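Long-range contacts in 457aa long hypothetical protein (Pyrococcus horikoshii, PDB 2CSU), which is of unknown function but combines a CoA-binding domain of Rossmann type with two further domains related to those of the CoA ligases: residues K9-I14 and I65-I70; V93-G98 and P127-I132; G150-I155 and D203-L208; S156-L161 and Y209-R214. All coordinates share one frame; numbering follows the deposited sequence.

How the contacts relate
Contacts 1 and 2 come first along the chain, one after the other, and contacts 3 and 4 follow with their segments alternating. Contact 1 joins two strands of the parallel sheet of the CoA-binding domain. Contact 2, its centre about 14 Å from that of contact 1, starts from the next strand, 91-94, and leads across to strand 131-134 of the second sheet. Contact 3 pairs neighbouring strands of that sheet, in the flavodoxin-like domain, and contact 4, its centre about 15 Å from that of contact 3, carries the same pairing on to the strand ends. Val130 of contact 2 packs on Gly159 of contact 4, so the four together trace a path from one domain's sheet to the next.

Contact 1: residues K9-I14 and I65-I70; sequences KGIAVI and IDLAII
Strands 10-14 and 67-70 run parallel, their axes 4.5 Å apart at closest and 15° from true alignment, and Ile11, Ala12, Val13 and Ile14 stand opposite Leu67, Ala68, Ile69 and Ile70. Ala12 carries the pairing on both of its polar backbone atoms: its N gives a hydrogen bond to Leu67 O at 2.7 Å, and its O takes one from Ile69 N at the same distance. Ile14 N to Ile69 O adds the last link. Where the pairing begins, Gly10 O accepts from both Asp66 N and Leu67 N. The Asp66 side chain then closes this end. With chi1 at 58°, its CG sits between the backbone N and the carbonyl carbon, and the carboxylate turns back onto the other segment. OD2 takes Lys9 N at 3.2 Å through its syn lone pair, while OD1 takes Gly10 N at 3.0 Å, 26° out of the carboxylate plane. The pairing belongs to a Rossmann-type sheet, in which strand 10-14 lies between 38-42 and 67-70 and helices cover both faces. On the face under helix 23-31, Ile11 CG2 meets Ile69 CG1 at 4.3 Å. On the face under helix 74-87, the small Ala12 CB touches Ile65 CG2 at 3.7 Å and Ala68 CB at 4.0 Å, and Ile14 CD1 reaches over to Ala68.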
loop_
_atom_site.group_PDB
_atom_site.type_symbol
_atom_site.label_atom_id
_atom_site.label_comp_id
_atom_site.label_asym_id
_atom_site.label_seq_id
_atom_site.Cartn_x
_atom_site.Cartn_y
_atom_site.Cartn_z
ATOM N N LYS A 9 -37.028 -2.777 -5.014
ATOM C CA LYS A 9 -37.818 -3.830 -5.634
ATOM C C LYS A 9 -38.052 -3.548 -7.110
ATOM O O LYS A 9 -38.399 -4.450 -7.876
ATOM C CB LYS A 9 -39.161 -3.978 -4.909
ATOM C CG LYS A 9 -39.037 -3.920 -3.390
ATOM C CD LYS A 9 -40.202 -4.637 -2.695
ATOM C CE LYS A 9 -41.273 -3.667 -2.229
ATOM N NZ LYS A 9 -42.603 -4.342 -2.140
ATOM N N GLY A 10 -37.859 -2.290 -7.492
ATOM C CA GLY A 10 -38.033 -1.877 -8.867
ATOM C C GLY A 10 -37.165 -0.671 -9.147
ATOM O O GLY A 10 -37.324 0.380 -8.516
ATOM N N ILE A 11 -36.243 -0.813 -10.095
ATOM C CA ILE A 11 -35.340 0.275 -10.441
ATOM C C ILE A 11 -35.568 0.823 -11.834
ATOM O O ILE A 11 -35.674 0.073 -12.795
ATOM C CB ILE A 11 -33.856 -0.161 -10.383
ATOM C CG1 ILE A 11 -33.536 -0.803 -9.038
ATOM C CG2 ILE A 11 -32.960 1.039 -10.641
ATOM C CD1 ILE A 11 -32.111 -1.310 -8.933
ATOM N N ALA A 12 -35.632 2.142 -11.933
ATOM C CA ALA A 12 -35.794 2.800 -13.218
ATOM C C ALA A 12 -34.481 3.507 -13.511
ATOM O O ALA A 12 -34.007 4.320 -12.703
ATOM C CB ALA A 12 -36.948 3.822 -13.168
ATOM N N VAL A 13 -33.857 3.172 -14.633
ATOM C CA VAL A 13 -32.624 3.859 -14.981
ATOM C C VAL A 13 -32.998 4.795 -16.111
ATOM O O VAL A 13 -33.185 4.376 -17.249
ATOM C CB VAL A 13 -31.522 2.898 -15.425
ATOM C CG1 VAL A 13 -30.247 3.688 -15.700
ATOM C CG2 VAL A 13 -31.263 1.864 -14.328
ATOM N N ILE A 14 -33.140 6.071 -15.777
ATOM C CA ILE A 14 -33.544 7.058 -16.764
ATOM C C ILE A 14 -32.314 7.610 -17.455
ATOM O O ILE A 14 -31.533 8.344 -16.869
ATOM C CB ILE A 14 -34.383 8.159 -16.073
ATOM C CG1 ILE A 14 -35.475 7.470 -15.237
ATOM C CG2 ILE A 14 -34.992 9.107 -17.114
ATOM C CD1 ILE A 14 -36.430 8.401 -14.498
ATOM N N ILE A 65 -42.138 1.220 -9.172
ATOM C CA ILE A 65 -40.760 1.676 -9.054
ATOM C C ILE A 65 -40.547 2.420 -7.729
ATOM O O ILE A 65 -41.279 3.333 -7.373
ATOM C CB ILE A 65 -40.474 2.617 -10.227
ATOM C CG1 ILE A 65 -40.713 1.906 -11.563
ATOM C CG2 ILE A 65 -39.008 3.092 -10.189
ATOM C CD1 ILE A 65 -39.771 0.714 -11.776
ATOM N N ASP A 66 -39.539 1.961 -6.958
ATOM C CA ASP A 66 -39.219 2.670 -5.720
ATOM C C ASP A 66 -37.837 3.326 -5.766
ATOM O O ASP A 66 -37.427 4.040 -4.864
ATOM C CB ASP A 66 -39.335 1.711 -4.523
ATOM C CG ASP A 66 -38.409 0.514 -4.693
ATOM O OD1 ASP A 66 -38.096 0.187 -5.838
ATOM O OD2 ASP A 66 -38.055 -0.104 -3.688
ATOM N N LEU A 67 -37.102 3.042 -6.860
ATOM C CA LEU A 67 -35.802 3.690 -7.040
ATOM C C LEU A 67 -35.537 4.007 -8.512
ATOM O O LEU A 67 -35.727 3.178 -9.390
ATOM C CB LEU A 67 -34.714 2.753 -6.521
ATOM C CG LEU A 67 -33.306 3.249 -6.855
ATOM C CD1 LEU A 67 -32.989 4.574 -6.162
ATOM C CD2 LEU A 67 -32.213 2.275 -6.421
ATOM N N ALA A 68 -35.051 5.221 -8.740
ATOM C CA ALA A 68 -34.713 5.639 -10.090
ATOM C C ALA A 68 -33.353 6.297 -10.104
ATOM O O ALA A 68 -32.983 6.998 -9.164
ATOM C CB ALA A 68 -35.762 6.615 -10.628
ATOM N N ILE A 69 -32.608 6.068 -11.178
ATOM C CA ILE A 69 -31.304 6.671 -11.335
ATOM C C ILE A 69 -31.434 7.631 -12.503
ATOM O O ILE A 69 -31.770 7.220 -13.620
ATOM C CB ILE A 69 -30.218 5.644 -11.685
ATOM C CG1 ILE A 69 -30.311 4.409 -10.769
ATOM C CG2 ILE A 69 -28.853 6.319 -11.614
ATOM C CD1 ILE A 69 -30.371 4.709 -9.283
ATOM N N ILE A 70 -31.192 8.912 -12.254
ATOM C CA ILE A 70 -31.291 9.884 -13.312
ATOM C C ILE A 70 -29.902 10.166 -13.849
ATOM O O ILE A 70 -29.044 10.723 -13.161
ATOM C CB ILE A 70 -31.981 11.157 -12.813
ATOM C CG1 ILE A 70 -33.406 10.800 -12.361
ATOM C CG2 ILE A 70 -31.996 12.204 -13.911
ATOM C CD1 ILE A 70 -34.284 11.987 -11.935
#

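Contact 2: residues V93-G98 and P127-I132; sequences VIITAG and PNCVGI
Cys129 SG rests against Val93 and Ile95, which meet it from neighbouring directions, 3.5 Å from Val93 CG1 and 3.7 Å from Ile95 CD1. Its chi1 of 66° places the sulfur between its own backbone N and carbonyl carbon, facing the end of strand 91-94. The same CD1 of Ile95 also lies against the Cys129 carbonyl and the Val130-Gly131 peptide. On one side of this group Val93 CG2 meets Ile132 CD1 at 4.0 Å. On the other, Ile94 and Pro127 lie side by side, and Ile94 CG2 presses on Pro127 CB at 3.2 Å, tighter than ordinary van der Waals contact. A cis peptide bond precedes Pro127. Toward the polar edge, Pro127 CA directs its hydrogen at Ile94 O, and Asn128 N donates to Thr96 O at 3.0 Å. Thr96 OG1 turns off to Val72 O. Outermost, Asn128 OD1 lies 3.2 Å from Ala97 CB. The one N-H...O bond across the contact meets its carbonyl from well above the plane. The end of strand 91-94 with its following loop, and the segment leading from the first sheet into strand 131-134, thus appear to be held largely by hydrophobic packing around the sulfur and the proline.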
loop_
_atom_site.group_PDB
_atom_site.type_symbol
_atom_site.label_atom_id
_atom_site.label_comp_id
_atom_site.label_asym_id
_atom_site.label_seq_id
_atom_site.Cartn_x
_atom_site.Cartn_y
_atom_site.Cartn_z
ATOM N N VAL A 93 -31.441 8.758 -7.362
ATOM C CA VAL A 93 -30.023 9.020 -7.415
ATOM C C VAL A 93 -29.838 9.806 -8.704
ATOM O O VAL A 93 -30.158 9.309 -9.799
ATOM C CB VAL A 93 -29.173 7.743 -7.530
ATOM C CG1 VAL A 93 -27.717 8.150 -7.781
ATOM C CG2 VAL A 93 -29.288 6.886 -6.252
ATOM N N ILE A 94 -29.346 11.032 -8.571
ATOM C CA ILE A 94 -29.104 11.904 -9.717
ATOM C C ILE A 94 -27.610 11.909 -9.979
ATOM O O ILE A 94 -26.838 12.529 -9.241
ATOM C CB ILE A 94 -29.572 13.369 -9.444
ATOM C CG1 ILE A 94 -31.084 13.398 -9.199
ATOM C CG2 ILE A 94 -29.229 14.271 -10.643
ATOM C CD1 ILE A 94 -31.619 14.764 -8.842
ATOM N N ILE A 95 -27.206 11.205 -11.030
ATOM C CA ILE A 95 -25.805 11.111 -11.390
ATOM C C ILE A 95 -25.362 12.388 -12.074
ATOM O O ILE A 95 -24.262 12.880 -11.852
ATOM C CB ILE A 95 -25.565 9.914 -12.344
ATOM C CG1 ILE A 95 -25.698 8.605 -11.573
ATOM C CG2 ILE A 95 -24.204 10.031 -13.005
ATOM C CD1 ILE A 95 -24.680 8.437 -10.464
ATOM N N THR A 96 -26.248 12.935 -12.890
ATOM C CA THR A 96 -25.968 14.150 -13.642
ATOM C C THR A 96 -25.420 15.342 -12.856
ATOM O O THR A 96 -25.877 15.660 -11.754
ATOM C CB THR A 96 -27.222 14.584 -14.381
ATOM O OG1 THR A 96 -27.736 13.454 -15.090
ATOM C CG2 THR A 96 -26.908 15.722 -15.375
ATOM N N ALA A 97 -24.439 15.995 -13.460
ATOM C CA ALA A 97 -23.808 17.194 -12.926
ATOM C C ALA A 97 -24.346 18.454 -13.604
ATOM O O ALA A 97 -25.225 18.419 -14.452
ATOM C CB ALA A 97 -22.303 17.081 -13.153
ATOM N N GLY A 98 -23.809 19.608 -13.163
ATOM C CA GLY A 98 -24.229 20.874 -13.752
ATOM C C GLY A 98 -25.116 21.670 -12.794
ATOM O O GLY A 98 -25.848 22.576 -13.180
ATOM N N PRO A 127 -27.193 15.974 -6.492
ATOM C CA PRO A 127 -26.731 15.365 -7.734
ATOM C C PRO A 127 -25.202 15.350 -7.829
ATOM O O PRO A 127 -24.482 15.422 -6.840
ATOM C CB PRO A 127 -27.314 16.167 -8.889
ATOM C CG PRO A 127 -27.638 17.557 -8.363
ATOM C CD PRO A 127 -27.706 17.309 -6.782
ATOM N N ASN A 128 -24.712 15.214 -9.076
ATOM C CA ASN A 128 -23.273 15.102 -9.284
ATOM C C ASN A 128 -22.654 14.045 -8.366
ATOM O O ASN A 128 -21.768 14.311 -7.566
ATOM C CB ASN A 128 -22.633 16.465 -9.017
ATOM C CG ASN A 128 -21.255 16.496 -9.632
ATOM O OD1 ASN A 128 -20.948 15.770 -10.573
ATOM N ND2 ASN A 128 -20.406 17.376 -9.075
ATOM N N CYS A 129 -23.192 12.817 -8.474
ATOM C CA CYS A 129 -22.669 11.718 -7.671
ATOM C C CYS A 129 -22.288 10.534 -8.560
ATOM O O CYS A 129 -22.649 10.454 -9.727
ATOM C CB CYS A 129 -23.760 11.289 -6.691
ATOM S SG CYS A 129 -25.188 10.578 -7.540
ATOM N N VAL A 130 -21.493 9.613 -7.984
ATOM C CA VAL A 130 -21.132 8.419 -8.740
ATOM C C VAL A 130 -22.163 7.303 -8.555
ATOM O O VAL A 130 -22.202 6.323 -9.287
ATOM C CB VAL A 130 -19.755 7.945 -8.273
ATOM C CG1 VAL A 130 -19.445 6.582 -8.889
ATOM C CG2 VAL A 130 -18.692 8.938 -8.704
ATOM N N GLY A 131 -22.993 7.460 -7.507
ATOM C CA GLY A 131 -24.043 6.477 -7.269
ATOM C C GLY A 131 -23.866 5.769 -5.924
ATOM O O GLY A 131 -23.128 6.209 -5.052
ATOM N N ILE A 132 -24.578 4.647 -5.800
ATOM C CA ILE A 132 -24.587 3.809 -4.598
ATOM C C ILE A 132 -24.446 2.305 -4.924
ATOM O O ILE A 132 -24.731 1.856 -6.027
ATOM C CB ILE A 132 -25.905 4.039 -3.847
ATOM C CG1 ILE A 132 -27.095 3.649 -4.728
ATOM C CG2 ILE A 132 -26.056 5.529 -3.483
ATOM C CD1 ILE A 132 -28.430 3.745 -3.985
#

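Contact 3: residues G150-I155 and D203-L208; sequences GNVAFI and DKAIAL
Ile155 CG1 and Leu208 CG both stand beside their backbone N (chi1 -58° and -61°), and the two chains lie side by side, pointing the same way. Leu208 CD2 settles against Ile155, 3.5 Å from its CB and 3.6 Å from its CD1, on the face of the sheet covered by Phe190 of helix 190-197. On the other face Phe154 brings the CD1 corner of its ring to 3.9 Å from Ala207 CB; Ala207 O lies at the edge of the ring, near its plane, and Met279 packs on both residues. Val152 CG1 adds a contact of 4.0 Å to the same Ala207 CB. Between the faces runs regular parallel pairing: Ala153 N to Ala205 O, Ala207 N to Ala153 O at 2.8 Å, and Ile155 N to Ala207 O, each bond within 12° of straight. At the strand starts, Asn151 O accepts from Lys204 N at 2.8 Å, while the aliphatic part of Lys204 lies along Asn151, CE 3.5 Å from ND2, which itself donates to Glu202 O. The main-chain polar groups facing across the strands are thus satisfied within the sheet of this flavodoxin-like domain, leaving apolar faces that meet helices 190-197 and 276-283.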
loop_
_atom_site.group_PDB
_atom_site.type_symbol
_atom_site.label_atom_id
_atom_site.label_comp_id
_atom_site.label_asym_id
_atom_site.label_seq_id
_atom_site.Cartn_x
_atom_site.Cartn_y
_atom_site.Cartn_z
ATOM N N GLY A 150 -18.290 -6.921 1.412
ATOM C CA GLY A 150 -17.676 -6.619 2.701
ATOM C C GLY A 150 -18.680 -6.027 3.695
ATOM O O GLY A 150 -19.868 -5.898 3.438
ATOM N N ASN A 151 -18.156 -5.689 4.893
ATOM C CA ASN A 151 -19.034 -5.204 5.953
ATOM C C ASN A 151 -18.709 -3.765 6.388
ATOM O O ASN A 151 -19.117 -3.304 7.450
ATOM C CB ASN A 151 -18.933 -6.163 7.143
ATOM C CG ASN A 151 -19.468 -7.520 6.764
ATOM O OD1 ASN A 151 -18.757 -8.373 6.236
ATOM N ND2 ASN A 151 -20.750 -7.741 7.093
ATOM N N VAL A 152 -17.908 -3.064 5.553
ATOM C CA VAL A 152 -17.685 -1.644 5.796
ATOM C C VAL A 152 -18.535 -0.763 4.869
ATOM O O VAL A 152 -18.479 -0.863 3.653
ATOM C CB VAL A 152 -16.215 -1.324 5.572
ATOM C CG1 VAL A 152 -16.052 0.190 5.452
ATOM C CG2 VAL A 152 -15.391 -1.823 6.745
ATOM N N ALA A 153 -19.368 0.104 5.428
ATOM C CA ALA A 153 -20.198 0.984 4.621
ATOM C C ALA A 153 -19.351 2.225 4.377
ATOM O O ALA A 153 -18.899 2.870 5.325
ATOM C CB ALA A 153 -21.471 1.337 5.376
ATOM N N PHE A 154 -19.135 2.566 3.115
ATOM C CA PHE A 154 -18.299 3.717 2.797
ATOM C C PHE A 154 -19.074 4.861 2.151
ATOM O O PHE A 154 -19.725 4.680 1.122
ATOM C CB PHE A 154 -17.146 3.253 1.888
ATOM C CG PHE A 154 -16.259 4.364 1.378
ATOM C CD1 PHE A 154 -15.820 5.388 2.221
ATOM C CD2 PHE A 154 -15.808 4.344 0.063
ATOM C CE1 PHE A 154 -14.936 6.376 1.758
ATOM C CE2 PHE A 154 -14.926 5.321 -0.409
ATOM C CZ PHE A 154 -14.489 6.340 0.450
ATOM N N ILE A 155 -19.021 6.027 2.787
ATOM C CA ILE A 155 -19.688 7.229 2.287
ATOM C C ILE A 155 -18.630 8.249 1.879
ATOM O O ILE A 155 -17.841 8.722 2.703
ATOM C CB ILE A 155 -20.587 7.889 3.354
ATOM C CG1 ILE A 155 -21.647 6.903 3.843
ATOM C CG2 ILE A 155 -21.280 9.123 2.755
ATOM C CD1 ILE A 155 -22.533 7.456 4.969
ATOM N N ASP A 203 -23.679 -3.874 7.803
ATOM C CA ASP A 203 -22.703 -2.811 8.011
ATOM C C ASP A 203 -22.146 -2.832 9.436
ATOM O O ASP A 203 -22.784 -2.416 10.396
ATOM C CB ASP A 203 -23.385 -1.471 7.732
ATOM C CG ASP A 203 -24.045 -1.521 6.361
ATOM O OD1 ASP A 203 -23.313 -1.485 5.371
ATOM O OD2 ASP A 203 -25.268 -1.606 6.297
ATOM N N LYS A 204 -20.925 -3.384 9.562
ATOM C CA LYS A 204 -20.301 -3.464 10.877
ATOM C C LYS A 204 -19.628 -2.142 11.260
ATOM O O LYS A 204 -19.429 -1.822 12.425
ATOM C CB LYS A 204 -19.265 -4.588 10.846
ATOM C CG LYS A 204 -19.878 -5.949 11.188
ATOM C CD LYS A 204 -19.006 -7.117 10.721
ATOM C CE LYS A 204 -19.822 -8.382 10.434
ATOM N NZ LYS A 204 -19.083 -9.560 10.884
ATOM N N ALA A 205 -19.240 -1.383 10.218
ATOM C CA ALA A 205 -18.600 -0.096 10.462
ATOM C C ALA A 205 -18.890 0.901 9.336
ATOM O O ALA A 205 -19.285 0.545 8.233
ATOM C CB ALA A 205 -17.093 -0.329 10.573
ATOM N N ILE A 206 -18.718 2.195 9.666
ATOM C CA ILE A 206 -18.936 3.234 8.665
ATOM C C ILE A 206 -17.668 4.055 8.422
ATOM O O ILE A 206 -17.038 4.558 9.343
ATOM C CB ILE A 206 -20.058 4.148 9.159
ATOM C CG1 ILE A 206 -21.286 3.321 9.550
ATOM C CG2 ILE A 206 -20.478 5.111 8.032
ATOM C CD1 ILE A 206 -22.293 4.127 10.372
ATOM N N ALA A 207 -17.253 4.146 7.165
ATOM C CA ALA A 207 -16.057 4.890 6.808
ATOM C C ALA A 207 -16.557 6.134 6.098
ATOM O O ALA A 207 -17.475 6.049 5.278
ATOM C CB ALA A 207 -15.168 4.062 5.878
ATOM N N LEU A 208 -15.977 7.287 6.422
ATOM C CA LEU A 208 -16.419 8.528 5.799
ATOM C C LEU A 208 -15.285 9.337 5.195
ATOM O O LEU A 208 -14.223 9.455 5.793
ATOM C CB LEU A 208 -17.129 9.426 6.828
ATOM C CG LEU A 208 -18.405 9.010 7.579
ATOM C CD1 LEU A 208 -18.789 10.126 8.559
ATOM C CD2 LEU A 208 -19.546 8.767 6.601
#

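Contact 4: residues S156-L161 and Y209-R214; sequences SQSGAL and YIEGVR
Ser156 forms the last parallel bridge with Tyr209, its OG 3.7 Å from Tyr209 CB, and the same hydroxyl donates to Ser158 O, bracing the turn that follows. Gln157 continues the strand pairing for one more bond, its N donating to Tyr209 O at 3.0 Å, and then sends its side chain across to the other segment. With CG anti to the backbone N (chi1 -162°) and the chain extended beyond it, the amide lands on the backbone of Glu211 and Gly212. OE1 accepts from Glu211 N at 2.6 Å and from Gly212 N at 2.7 Å, both arriving from one face of the amide plane, while NE2 donates to Gly212 O at 2.7 Å, almost exactly in that plane. Three bonds thus fix the rotation of the amide and pin the loop after strand 205-210. Ser158 brings CB to 3.3 Å from Tyr209 CE2, and its OG caps the coming helix by accepting from Leu161 N. One turn on, Leu161 lays CD2 over a face of the Tyr209 ring, 3.5 Å from the centroid and 17° off the normal, a CH-pi contact. Gly304 of the second subunit packs on both Ser158 and Tyr209. The whole is a strand-loop-helix turn at the carboxyl ends of neighbouring parallel strands, with an N-capped helix 159-171, as in the flavodoxin-like fold.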
loop_
_atom_site.group_PDB
_atom_site.type_symbol
_atom_site.label_atom_id
_atom_site.label_comp_id
_atom_site.label_asym_id
_atom_site.label_seq_id
_atom_site.Cartn_x
_atom_site.Cartn_y
_atom_site.Cartn_z
ATOM N N SER A 156 -18.613 8.598 0.606
ATOM C CA SER A 156 -17.625 9.553 0.153
ATOM C C SER A 156 -18.210 10.799 -0.487
ATOM O O SER A 156 -19.087 10.724 -1.350
ATOM C CB SER A 156 -16.647 8.891 -0.813
ATOM O OG SER A 156 -15.774 9.868 -1.339
ATOM N N GLN A 157 -17.710 11.948 -0.048
ATOM C CA GLN A 157 -18.165 13.218 -0.574
ATOM C C GLN A 157 -17.389 13.537 -1.854
ATOM O O GLN A 157 -17.641 14.531 -2.506
ATOM C CB GLN A 157 -17.977 14.304 0.492
ATOM C CG GLN A 157 -18.774 15.579 0.273
ATOM C CD GLN A 157 -18.870 16.428 1.541
ATOM O OE1 GLN A 157 -18.032 16.317 2.444
ATOM N NE2 GLN A 157 -19.890 17.281 1.606
ATOM N N SER A 158 -16.444 12.675 -2.207
ATOM C CA SER A 158 -15.663 12.835 -3.425
ATOM C C SER A 158 -15.862 11.584 -4.286
ATOM O O SER A 158 -15.466 10.476 -3.901
ATOM C CB SER A 158 -14.181 12.992 -3.103
ATOM O OG SER A 158 -13.407 12.903 -4.289
ATOM N N GLY A 159 -16.488 11.764 -5.444
ATOM C CA GLY A 159 -16.738 10.646 -6.334
ATOM C C GLY A 159 -15.491 10.052 -6.961
ATOM O O GLY A 159 -15.411 8.833 -7.127
ATOM N N ALA A 160 -14.526 10.895 -7.317
ATOM C CA ALA A 160 -13.293 10.416 -7.940
ATOM C C ALA A 160 -12.495 9.607 -6.928
ATOM O O ALA A 160 -11.941 8.557 -7.253
ATOM C CB ALA A 160 -12.470 11.589 -8.447
ATOM N N LEU A 161 -12.427 10.102 -5.696
ATOM C CA LEU A 161 -11.721 9.368 -4.658
ATOM C C LEU A 161 -12.479 8.057 -4.416
ATOM O O LEU A 161 -11.876 7.012 -4.215
ATOM C CB LEU A 161 -11.666 10.162 -3.356
ATOM C CG LEU A 161 -10.843 9.391 -2.335
ATOM C CD1 LEU A 161 -9.403 9.269 -2.870
ATOM C CD2 LEU A 161 -10.874 10.089 -0.982
ATOM N N TYR A 209 -15.503 9.866 3.993
ATOM C CA TYR A 209 -14.525 10.765 3.390
ATOM C C TYR A 209 -15.281 12.083 3.369
ATOM O O TYR A 209 -16.154 12.295 2.526
ATOM C CB TYR A 209 -14.147 10.412 1.956
ATOM C CG TYR A 209 -13.260 11.507 1.368
ATOM C CD1 TYR A 209 -11.936 11.648 1.782
ATOM C CD2 TYR A 209 -13.765 12.437 0.458
ATOM C CE1 TYR A 209 -11.128 12.680 1.316
ATOM C CE2 TYR A 209 -12.963 13.489 -0.023
ATOM C CZ TYR A 209 -11.640 13.598 0.416
ATOM O OH TYR A 209 -10.826 14.614 -0.030
ATOM N N ILE A 210 -14.944 12.962 4.303
ATOM C CA ILE A 210 -15.622 14.242 4.426
ATOM C C ILE A 210 -14.861 15.452 3.920
ATOM O O ILE A 210 -13.682 15.639 4.217
ATOM C CB ILE A 210 -15.982 14.540 5.902
ATOM C CG1 ILE A 210 -16.823 13.402 6.483
ATOM C CG2 ILE A 210 -16.711 15.870 5.995
ATOM C CD1 ILE A 210 -16.845 13.375 7.989
ATOM N N GLU A 211 -15.561 16.272 3.149
ATOM C CA GLU A 211 -15.003 17.513 2.656
ATOM C C GLU A 211 -15.654 18.558 3.556
ATOM O O GLU A 211 -15.021 19.536 3.943
ATOM C CB GLU A 211 -15.370 17.719 1.187
ATOM C CG GLU A 211 -14.407 17.007 0.251
ATOM C CD GLU A 211 -14.795 17.122 -1.204
ATOM O OE1 GLU A 211 -15.630 17.986 -1.536
ATOM O OE2 GLU A 211 -14.247 16.351 -2.020
ATOM N N GLY A 212 -16.912 18.310 3.920
ATOM C CA GLY A 212 -17.565 19.158 4.908
ATOM C C GLY A 212 -19.061 18.852 5.015
ATOM O O GLY A 212 -19.722 18.473 4.058
ATOM N N VAL A 213 -19.580 18.989 6.249
ATOM C CA VAL A 213 -21.003 18.762 6.464
ATOM C C VAL A 213 -21.775 20.082 6.489
ATOM O O VAL A 213 -21.220 21.160 6.652
ATOM C CB VAL A 213 -21.169 18.041 7.802
ATOM C CG1 VAL A 213 -20.198 16.864 7.883
ATOM C CG2 VAL A 213 -20.887 18.999 8.942
ATOM N N ARG A 214 -23.101 19.975 6.277
ATOM C CA ARG A 214 -23.926 21.176 6.296
ATOM C C ARG A 214 -24.405 21.504 7.711
ATOM O O ARG A 214 -24.193 22.587 8.240
ATOM C CB ARG A 214 -25.127 20.950 5.377
ATOM C CG ARG A 214 -24.894 21.498 3.970
ATOM C CD ARG A 214 -25.492 20.587 2.892
ATOM N NE ARG A 214 -25.464 21.247 1.585
ATOM C CZ ARG A 214 -24.454 20.928 0.757
ATOM N NH1 ARG A 214 -23.539 20.050 1.131
ATOM N NH2 ARG A 214 -24.376 21.511 -0.443
HETATM O O HOH W 1 -18.392 17.242 -3.519
#